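AMP-dependent synthetase and ligase (PDB 6QSR) is a hotdog-fold subunit of the dehydratase heterocomplex ApeI:P, which serves aryl polyene pigment biosynthesis by a type II polyketide synthase. Local coordinates at residues Pro3-Arg8 with Ile18-Asp23; Gln13-Ile18 with Lys83-Glu88. All coordinates share one frame; numbering follows the deposited sequence.

Contact 1: Pro3-Arg8 with Ile18-Asp23; sequences PIEIHR and IQLYLD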
loop_
_atom_site.group_PDB
_atom_site.type_symbol
_atom_site.label_atom_id
_atom_site.label_comp_id
_atom_site.label_asym_id
_atom_site.label_seq_id
_atom_site.Cartn_x
_atom_site.Cartn_y
_atom_site.Cartn_z
ATOM N N PRO A 3 5.043 -2.938 14.283
ATOM C CA PRO A 3 6.292 -3.675 14.426
ATOM C C PRO A 3 6.916 -3.473 15.808
ATOM O O PRO A 3 6.368 -2.743 16.629
ATOM C CB PRO A 3 7.168 -3.063 13.338
ATOM C CG PRO A 3 6.695 -1.655 13.229
ATOM C CD PRO A 3 5.301 -1.574 13.791
ATOM N N ILE A 4 8.054 -4.119 16.055
ATOM C CA ILE A 4 8.730 -4.032 17.349
ATOM C C ILE A 4 9.543 -2.740 17.400
ATOM O O ILE A 4 10.407 -2.507 16.555
ATOM C CB ILE A 4 9.617 -5.280 17.615
ATOM C CG1 ILE A 4 8.721 -6.486 17.924
ATOM C CG2 ILE A 4 10.577 -5.050 18.778
ATOM C CD1 ILE A 4 9.360 -7.819 17.625
ATOM N N GLU A 5 9.262 -1.906 18.396
ATOM C CA GLU A 5 9.965 -0.636 18.549
ATOM C C GLU A 5 11.183 -0.829 19.447
ATOM O O GLU A 5 11.041 -1.150 20.626
ATOM C CB GLU A 5 9.044 0.436 19.130
ATOM C CG GLU A 5 9.640 1.827 19.034
ATOM C CD GLU A 5 8.741 2.895 19.611
ATOM O OE1 GLU A 5 9.241 3.728 20.393
ATOM O OE2 GLU A 5 7.537 2.907 19.286
ATOM N N ILE A 6 12.369 -0.619 18.881
ATOM C CA ILE A 6 13.633 -0.756 19.606
ATOM C C ILE A 6 13.966 0.532 20.360
ATOM O O ILE A 6 14.401 0.472 21.509
ATOM C CB ILE A 6 14.796 -1.138 18.649
ATOM C CG1 ILE A 6 14.479 -2.436 17.885
ATOM C CG2 ILE A 6 16.119 -1.275 19.404
ATOM C CD1 ILE A 6 14.219 -3.654 18.751
ATOM N N HIS A 7 13.762 1.683 19.713
ATOM C CA HIS A 7 14.118 2.984 20.281
ATOM C C HIS A 7 13.344 4.110 19.587
ATOM O O HIS A 7 13.032 4.012 18.401
ATOM C CB HIS A 7 15.629 3.211 20.121
ATOM C CG HIS A 7 16.173 4.342 20.942
ATOM N ND1 HIS A 7 16.919 5.365 20.397
ATOM C CD2 HIS A 7 16.089 4.604 22.269
ATOM C CE1 HIS A 7 17.269 6.208 21.352
ATOM N NE2 HIS A 7 16.777 5.771 22.497
ATOM N N ARG A 8 13.017 5.164 20.330
ATOM C CA ARG A 8 12.527 6.404 19.723
ATOM C C ARG A 8 13.240 7.626 20.289
ATOM O O ARG A 8 13.610 7.660 21.466
ATOM C CB ARG A 8 11.004 6.554 19.852
ATOM C CG ARG A 8 10.464 6.722 21.269
ATOM C CD ARG A 8 9.004 7.160 21.288
ATOM N NE ARG A 8 8.098 6.108 20.822
ATOM C CZ ARG A 8 6.787 6.046 21.075
ATOM N NH1 ARG A 8 6.081 5.024 20.593
ATOM N NH2 ARG A 8 6.166 6.981 21.797
ATOM N N ILE A 18 12.667 6.759 14.746
ATOM C CA ILE A 18 12.211 5.514 15.370
ATOM C C ILE A 18 12.992 4.356 14.765
ATOM O O ILE A 18 13.106 4.256 13.540
ATOM C CB ILE A 18 10.691 5.283 15.165
ATOM C CG1 ILE A 18 9.861 6.511 15.581
ATOM C CG2 ILE A 18 10.207 4.093 15.975
ATOM C CD1 ILE A 18 9.369 7.345 14.423
ATOM N N GLN A 19 13.538 3.495 15.623
ATOM C CA GLN A 19 14.212 2.291 15.177
ATOM C C GLN A 19 13.237 1.129 15.344
ATOM O O GLN A 19 12.754 0.882 16.455
ATOM C CB GLN A 19 15.489 2.056 15.972
ATOM C CG GLN A 19 16.311 0.870 15.489
ATOM C CD GLN A 19 17.691 0.822 16.115
ATOM O OE1 GLN A 19 17.915 1.364 17.197
ATOM N NE2 GLN A 19 18.623 0.174 15.433
ATOM N N LEU A 20 12.960 0.437 14.233
ATOM C CA LEU A 20 11.957 -0.625 14.166
ATOM C C LEU A 20 12.556 -1.924 13.679
ATOM O O LEU A 20 13.416 -1.927 12.801
ATOM C CB LEU A 20 10.845 -0.246 13.191
ATOM C CG LEU A 20 10.092 1.043 13.486
ATOM C CD1 LEU A 20 9.103 1.300 12.365
ATOM C CD2 LEU A 20 9.389 0.956 14.830
ATOM N N TYR A 21 12.051 -3.023 14.218
ATOM C CA TYR A 21 12.499 -4.356 13.833
ATOM C C TYR A 21 11.324 -5.134 13.233
ATOM O O TYR A 21 10.232 -5.153 13.798
ATOM C CB TYR A 21 13.078 -5.082 15.043
ATOM C CG TYR A 21 13.377 -6.532 14.765
ATOM C CD1 TYR A 21 14.521 -6.901 14.064
ATOM C CD2 TYR A 21 12.499 -7.536 15.175
ATOM C CE1 TYR A 21 14.790 -8.236 13.791
ATOM C CE2 TYR A 21 12.763 -8.871 14.912
ATOM C CZ TYR A 21 13.906 -9.215 14.216
ATOM O OH TYR A 21 14.165 -10.546 13.947
ATOM N N LEU A 22 11.570 -5.774 12.092
ATOM C CA LEU A 22 10.568 -6.570 11.395
ATOM C C LEU A 22 10.691 -8.037 11.807
ATOM O O LEU A 22 11.645 -8.714 11.427
ATOM C CB LEU A 22 10.744 -6.428 9.881
ATOM C CG LEU A 22 10.783 -4.995 9.332
ATOM C CD1 LEU A 22 10.801 -5.024 7.814
ATOM C CD2 LEU A 22 9.608 -4.195 9.861
ATOM N N ASP A 23 9.728 -8.509 12.595
ATOM C CA ASP A 23 9.671 -9.904 13.013
ATOM C C ASP A 23 9.004 -10.769 11.944
ATOM O O ASP A 23 8.024 -10.337 11.330
ATOM C CB ASP A 23 8.890 -10.035 14.321
ATOM C CG ASP A 23 9.156 -11.354 15.023
ATOM O OD1 ASP A 23 8.350 -12.290 14.866
ATOM O OD2 ASP A 23 10.190 -11.464 15.709
HETATM O O HOH W 1 7.904 -6.473 13.683
#
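P3 lays its ring against L20, with CG 3.9 Å from L20 CD1, on the face where helix 41-56 packs. I4 pairs with Y21. Y21 N donates to I4 O at 2.9 Å, while the return bond from I4 N to Y21 O is weak. A water bound to Y21 O and D23 N also takes a weak bond from I4 N. I4 CD1 reaches the edge of the Y21 ring and also touches D23 CB. E5 turns to the helix side. With CG anti to the backbone N (chi1 -168°) and the chain extended beyond it, E5 CG lies 3.8 Å from I18 CG2. I6 N donates to Q19 O at 2.9 Å, and its CG1 rests on Y21 CB. H7 O then accepts from Q19 N, also at 2.9 Å. Two residues, I6 and H7, stand opposite the single Q19. This is a classic beta bulge in the hairpin of strands 4-9 and 15-21. R8 comes back to the E5 side. Its NE and NH1 grip the E5 carboxylate side-on, NE lying 2.7 Å from OE1. E5 OE2 also bonds Y51 OH of helix 41-56. With both oxygens held, the E5 carboxylate is fixed in rotation, and the nearby guanidinium would probably favour its ionised form.

Contact 2: Gln13-Ile18 with Lys83-Glu88; sequences QHEAMI and KINWDE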
loop_
_atom_site.group_PDB
_atom_site.type_symbol
_atom_site.label_atom_id
_atom_site.label_comp_id
_atom_site.label_asym_id
_atom_site.label_seq_id
_atom_site.Cartn_x
_atom_site.Cartn_y
_atom_site.Cartn_z
ATOM N N GLN A 13 10.166 19.084 18.645
ATOM C CA GLN A 13 8.756 18.688 18.837
ATOM C C GLN A 13 8.065 18.268 17.521
ATOM O O GLN A 13 7.032 17.590 17.554
ATOM C CB GLN A 13 7.952 19.785 19.549
ATOM C CG GLN A 13 8.447 20.129 20.955
ATOM C CD GLN A 13 8.260 19.003 21.965
ATOM O OE1 GLN A 13 7.175 18.822 22.518
ATOM N NE2 GLN A 13 9.327 18.256 22.225
ATOM N N HIS A 14 8.654 18.643 16.379
ATOM C CA HIS A 14 8.105 18.344 15.050
ATOM C C HIS A 14 8.830 17.212 14.293
ATOM O O HIS A 14 8.492 16.932 13.137
ATOM C CB HIS A 14 8.064 19.634 14.205
ATOM C CG HIS A 14 9.409 20.112 13.745
ATOM N ND1 HIS A 14 10.206 20.942 14.505
ATOM C CD2 HIS A 14 10.094 19.875 12.600
ATOM C CE1 HIS A 14 11.325 21.194 13.849
ATOM N NE2 HIS A 14 11.283 20.559 12.690
ATOM N N GLU A 15 9.804 16.567 14.940
ATOM C CA GLU A 15 10.595 15.501 14.324
ATOM C C GLU A 15 10.594 14.243 15.185
ATOM O O GLU A 15 10.553 14.321 16.421
ATOM C CB GLU A 15 12.045 15.948 14.130
ATOM C CG GLU A 15 12.250 17.004 13.058
ATOM C CD GLU A 15 13.684 17.047 12.558
ATOM O OE1 GLU A 15 13.896 16.903 11.333
ATOM O OE2 GLU A 15 14.601 17.204 13.394
ATOM N N ALA A 16 10.670 13.086 14.536
ATOM C CA ALA A 16 10.877 11.825 15.253
ATOM C C ALA A 16 11.768 10.880 14.473
ATOM O O ALA A 16 11.736 10.847 13.243
ATOM C CB ALA A 16 9.548 11.150 15.556
ATOM N N MET A 17 12.555 10.113 15.222
ATOM C CA MET A 17 13.410 9.070 14.696
ATOM C C MET A 17 13.025 7.818 15.464
ATOM O O MET A 17 13.028 7.831 16.695
ATOM C CB MET A 17 14.877 9.406 14.937
ATOM C CG MET A 17 15.552 10.102 13.768
ATOM S SD MET A 17 17.280 10.509 14.097
ATOM C CE MET A 17 17.979 8.884 14.408
ATOM N N ILE A 18 12.667 6.759 14.746
ATOM C CA ILE A 18 12.211 5.514 15.370
ATOM C C ILE A 18 12.992 4.356 14.765
ATOM O O ILE A 18 13.106 4.256 13.540
ATOM C CB ILE A 18 10.691 5.283 15.165
ATOM C CG1 ILE A 18 9.861 6.511 15.581
ATOM C CG2 ILE A 18 10.207 4.093 15.975
ATOM C CD1 ILE A 18 9.369 7.345 14.423
ATOM N N LYS A 83 12.508 8.206 9.876
ATOM C CA LYS A 83 12.665 9.626 10.161
ATOM C C LYS A 83 11.412 10.308 9.630
ATOM O O LYS A 83 11.065 10.104 8.472
ATOM C CB LYS A 83 13.916 10.133 9.437
ATOM C CG LYS A 83 14.130 11.645 9.384
ATOM C CD LYS A 83 14.687 12.032 8.015
ATOM C CE LYS A 83 15.181 13.467 7.953
ATOM N NZ LYS A 83 16.238 13.591 6.906
ATOM N N ILE A 84 10.729 11.078 10.483
ATOM C CA ILE A 84 9.499 11.798 10.110
ATOM C C ILE A 84 9.623 13.263 10.520
ATOM O O ILE A 84 10.060 13.562 11.635
ATOM C CB ILE A 84 8.233 11.221 10.798
ATOM C CG1 ILE A 84 8.062 9.724 10.518
ATOM C CG2 ILE A 84 6.988 11.945 10.300
ATOM C CD1 ILE A 84 7.132 9.030 11.490
ATOM N N ASN A 85 9.210 14.158 9.624
ATOM C CA ASN A 85 9.176 15.589 9.888
ATOM C C ASN A 85 7.767 16.092 9.583
ATOM O O ASN A 85 7.217 15.793 8.516
ATOM C CB ASN A 85 10.206 16.296 9.012
ATOM C CG ASN A 85 10.273 17.791 9.263
ATOM O OD1 ASN A 85 9.417 18.560 8.805
ATOM N ND2 ASN A 85 11.304 18.216 9.977
ATOM N N TRP A 86 7.189 16.832 10.530
ATOM C CA TRP A 86 5.873 17.447 10.372
ATOM C C TRP A 86 6.045 18.956 10.237
ATOM O O TRP A 86 6.603 19.600 11.131
ATOM C CB TRP A 86 4.994 17.086 11.574
ATOM C CG TRP A 86 3.713 17.851 11.702
ATOM C CD1 TRP A 86 3.286 18.546 12.796
ATOM C CD2 TRP A 86 2.685 17.977 10.716
ATOM N NE1 TRP A 86 2.049 19.099 12.552
ATOM C CE2 TRP A 86 1.663 18.771 11.280
ATOM C CE3 TRP A 86 2.533 17.506 9.402
ATOM C CZ2 TRP A 86 0.495 19.091 10.583
ATOM C CZ3 TRP A 86 1.376 17.829 8.706
ATOM C CH2 TRP A 86 0.374 18.624 9.300
ATOM N N ASP A 87 5.587 19.503 9.110
ATOM C CA ASP A 87 5.611 20.943 8.856
ATOM C C ASP A 87 4.157 21.419 8.889
ATOM O O ASP A 87 3.419 21.287 7.912
ATOM C CB ASP A 87 6.285 21.247 7.514
ATOM C CG ASP A 87 6.616 22.722 7.340
ATOM O OD1 ASP A 87 5.864 23.571 7.851
ATOM O OD2 ASP A 87 7.634 23.035 6.684
ATOM N N GLU A 88 3.753 21.952 10.036
ATOM C CA GLU A 88 2.357 22.294 10.284
ATOM C C GLU A 88 1.847 23.383 9.347
ATOM O O GLU A 88 0.724 23.295 8.844
ATOM C CB GLU A 88 2.168 22.718 11.746
ATOM C CG GLU A 88 0.710 22.915 12.146
ATOM C CD GLU A 88 0.539 23.432 13.567
ATOM O OE1 GLU A 88 1.516 23.931 14.162
ATOM O OE2 GLU A 88 -0.589 23.354 14.083
#
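H14, just before strand 15-21, accepts a bond from W86 of strand 79-87: W86 N donates to H14 O at 2.9 Å. The next two bonds join A16 and I84 in both directions. A16 N gives to I84 O at 3.0 Å, and I84 N gives to A16 O at 2.9 Å. A16 and I84 are an antiparallel hydrogen-bonded pair, flanked by the non-hydrogen-bonded pairs E15-N85 and M17-K83. Each of these carbonyls also receives a CA-H...O contact: N85 CA to H14 O, E15 CA to I84 O and K83 CA to A16 O. This is an inner part of the antiparallel hotdog sheet, which wraps around helix 41-56. Backbone bonds between K83 and R96 and between N85 and T94 tie the other edge of strand 79-87 to strand 92-99.

The one side-chain bond across the contact lies on the face that carries E15 and N85. N85 ND2 donates to E15 OE1 at 3.2 Å. The oxygen lies in the amide plane, but the donor meets it on the anti side, 30° out of the carboxylate plane. With CG of N85 anti to the backbone N (chi1 -178°), the amide comes beside H14, and ND2 sits 3.3 Å from H14 CD2 at the ring edge. Ring and amide planes are turned 78° apart. H14 CB also lies 3.4 Å from W86 O. On the other face, I84 CD1 meets I18 CD1 at 4.1 Å, and both isoleucines touch Y51 of the helix. The W86 ring, on the same face, packs edge-to-face with W60 and touches L56 and L93.

Contacts 1 and 2 lie in one antiparallel sheet, with centres about 16 Å apart. Strand 15-21 belongs to both and passes from contact 2 into contact 1 at the shared I18. Strand 4-9 borders it on one edge and strand 79-87 on the other. The two contacts meet directly where R8 CB packs against M17 O. Along the chain the segments alternate: 3-8, 13-18, 18-23, then 83-88. Contact 1 is a local hairpin. Contact 2 joins segments 65 residues apart at their closest ends, with helix 41-56 and strand 61-70 between them in sequence. Together they fasten the N-terminal hairpin to the rest of the sheet, and both have side chains resting on Y51 of that helix.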